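Local coordinates for motility protein B (PDB 3S03), which probably forms, together with MotA, the stator of the flagellar motor and may anchor the torque-generating machinery to the cell wall, at residues A[24-29]-A[138-143]. Numbering follows the deposited sequence.
Sequences GSILKL and EIFFST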
loop_
_atom_site.group_PDB
_atom_site.type_symbol
_atom_site.label_atom_id
_atom_site.label_comp_id
_atom_site.label_asym_id
_atom_site.label_seq_id
_atom_site.Cartn_x
_atom_site.Cartn_y
_atom_site.Cartn_z
ATOM N N GLY A 24 -2.997 -5.907 -1.246
ATOM C CA GLY A 24 -3.649 -7.085 -0.711
ATOM C C GLY A 24 -3.295 -8.356 -1.443
ATOM O O GLY A 24 -2.490 -8.348 -2.370
ATOM N N SER A 25 -3.878 -9.454 -0.993
ATOM C CA SER A 25 -3.657 -10.761 -1.600
ATOM C C SER A 25 -4.979 -11.172 -2.203
ATOM O O SER A 25 -6.031 -10.907 -1.624
ATOM C CB SER A 25 -3.248 -11.799 -0.541
ATOM O OG SER A 25 -1.931 -11.566 -0.056
ATOM N N ILE A 26 -4.925 -11.822 -3.356
ATOM C CA ILE A 26 -6.135 -12.300 -3.993
ATOM C C ILE A 26 -6.109 -13.814 -4.098
ATOM O O ILE A 26 -5.149 -14.398 -4.617
ATOM C CB ILE A 26 -6.305 -11.730 -5.414
ATOM C CG1 ILE A 26 -6.335 -10.213 -5.390
ATOM C CG2 ILE A 26 -7.587 -12.217 -6.038
ATOM C CD1 ILE A 26 -6.114 -9.590 -6.778
ATOM N N LEU A 27 -7.190 -14.437 -3.631
ATOM C CA LEU A 27 -7.373 -15.871 -3.765
ATOM C C LEU A 27 -8.439 -16.141 -4.827
ATOM O O LEU A 27 -9.636 -15.951 -4.576
ATOM C CB LEU A 27 -7.785 -16.476 -2.416
ATOM C CG LEU A 27 -7.818 -18.007 -2.355
ATOM C CD1 LEU A 27 -6.461 -18.604 -2.738
ATOM C CD2 LEU A 27 -8.287 -18.509 -1.007
ATOM N N LYS A 28 -8.005 -16.599 -6.000
ATOM C CA LYS A 28 -8.920 -16.855 -7.114
ATOM C C LYS A 28 -9.397 -18.306 -7.206
ATOM O O LYS A 28 -8.592 -19.226 -7.395
ATOM C CB LYS A 28 -8.271 -16.444 -8.429
ATOM C CG LYS A 28 -7.777 -15.016 -8.447
ATOM C CD LYS A 28 -7.190 -14.691 -9.785
ATOM C CE LYS A 28 -6.888 -13.199 -9.929
ATOM N NZ LYS A 28 -5.990 -12.972 -11.106
ATOM N N LEU A 29 -10.715 -18.495 -7.096
ATOM C CA LEU A 29 -11.329 -19.810 -7.142
ATOM C C LEU A 29 -12.395 -19.851 -8.243
ATOM O O LEU A 29 -13.366 -19.087 -8.179
ATOM C CB LEU A 29 -11.961 -20.138 -5.776
ATOM C CG LEU A 29 -11.294 -19.562 -4.515
ATOM C CD1 LEU A 29 -12.234 -19.600 -3.320
ATOM C CD2 LEU A 29 -9.972 -20.281 -4.214
ATOM N N GLU A 138 -13.575 -14.457 -5.836
ATOM C CA GLU A 138 -12.282 -13.944 -5.432
ATOM C C GLU A 138 -12.303 -13.593 -3.939
ATOM O O GLU A 138 -13.153 -12.834 -3.470
ATOM C CB GLU A 138 -11.925 -12.708 -6.264
ATOM C CG GLU A 138 -10.855 -12.957 -7.341
ATOM C CD GLU A 138 -10.600 -11.728 -8.215
ATOM O OE1 GLU A 138 -10.839 -10.580 -7.736
ATOM O OE2 GLU A 138 -10.174 -11.913 -9.381
ATOM N N ILE A 139 -11.373 -14.151 -3.193
ATOM C CA ILE A 139 -11.247 -13.821 -1.780
ATOM C C ILE A 139 -10.110 -12.837 -1.695
ATOM O O ILE A 139 -8.957 -13.236 -1.787
ATOM C CB ILE A 139 -10.840 -15.065 -0.951
ATOM C CG1 ILE A 139 -11.787 -16.238 -1.219
ATOM C CG2 ILE A 139 -10.743 -14.730 0.530
ATOM C CD1 ILE A 139 -13.077 -16.182 -0.471
ATOM N N PHE A 140 -10.429 -11.556 -1.546
ATOM C CA PHE A 140 -9.386 -10.537 -1.385
ATOM C C PHE A 140 -9.125 -10.311 0.107
ATOM O O PHE A 140 -10.076 -10.167 0.879
ATOM C CB PHE A 140 -9.808 -9.226 -2.052
ATOM C CG PHE A 140 -8.814 -8.093 -1.871
ATOM C CD1 PHE A 140 -7.746 -7.943 -2.751
ATOM C CD2 PHE A 140 -8.959 -7.175 -0.837
ATOM C CE1 PHE A 140 -6.832 -6.910 -2.593
ATOM C CE2 PHE A 140 -8.062 -6.149 -0.685
ATOM C CZ PHE A 140 -6.985 -6.024 -1.557
ATOM N N PHE A 141 -7.844 -10.287 0.488
ATOM C CA PHE A 141 -7.402 -10.063 1.870
ATOM C C PHE A 141 -6.709 -8.725 1.937
ATOM O O PHE A 141 -6.087 -8.319 0.957
ATOM C CB PHE A 141 -6.388 -11.127 2.292
ATOM C CG PHE A 141 -6.896 -12.551 2.202
ATOM C CD1 PHE A 141 -7.249 -13.242 3.348
ATOM C CD2 PHE A 141 -6.981 -13.212 0.970
ATOM C CE1 PHE A 141 -7.692 -14.562 3.284
ATOM C CE2 PHE A 141 -7.425 -14.535 0.894
ATOM C CZ PHE A 141 -7.786 -15.214 2.056
ATOM N N SER A 142 -6.789 -8.043 3.079
ATOM C CA SER A 142 -6.146 -6.735 3.265
ATOM C C SER A 142 -6.352 -6.175 4.681
ATOM O O SER A 142 -6.686 -6.909 5.613
ATOM C CB SER A 142 -6.677 -5.732 2.239
ATOM O OG SER A 142 -7.984 -5.324 2.576
ATOM N N THR A 143 -6.159 -4.872 4.837
ATOM C CA THR A 143 -6.301 -4.215 6.137
ATOM C C THR A 143 -6.697 -2.771 5.868
ATOM O O THR A 143 -6.749 -2.357 4.719
ATOM C CB THR A 143 -4.980 -4.260 6.989
ATOM O OG1 THR A 143 -4.221 -3.058 6.784
ATOM C CG2 THR A 143 -4.110 -5.458 6.624
#
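The carbonyl oxygen of S25 meets several groups of the partner strand. F141 N donates to S25 O at 2.9 Å in a nearly straight bond (171° at hydrogen) that lies in the carbonyl plane. F140 CA adds a CA-H...O contact to S25 O at 3.4 Å. The same oxygen lies at the edge of the F141 ring, near CD2. The return bond from S25 N to F141 O completes one antiparallel hydrogen-bonded pair; L27 and I139 form the next, with L27 N to I139 O at 2.8 Å and the reciprocal I139 N to L27 O. A strand angle of 166° fits this pairing, which joins 24-29 to 137-142 inside the mixed sheet of the periplasmic OmpA-like domain. Side chains alternate between the two faces of the sheet. S25, L27, I139 and F141 share one, where L27 and I139 lie side by side, CB to CB at 3.7 Å, and L27 CB reaches the edge of the F141 ring at CE2. Helix 47-58 covers this face through I54 and I58, while L155 and F159 of the second subunit pack on S25, L27 and F141. On the other face, F140 has CG anti to its backbone N (chi1 177°), which brings the ring alongside the neighbouring strand: I26 CG1 meets its edge at CD1, and CZ comes to 3.6 Å from G24 CA. I26 CG2 rests on E138 CG at 3.6 Å. K28 and E138 run alongside each other, but K28 NZ stays 4.6 Å from E138 OE2, too far for a salt bridge; each has its own, K28 NZ with E19 and E138 OE2 with R136.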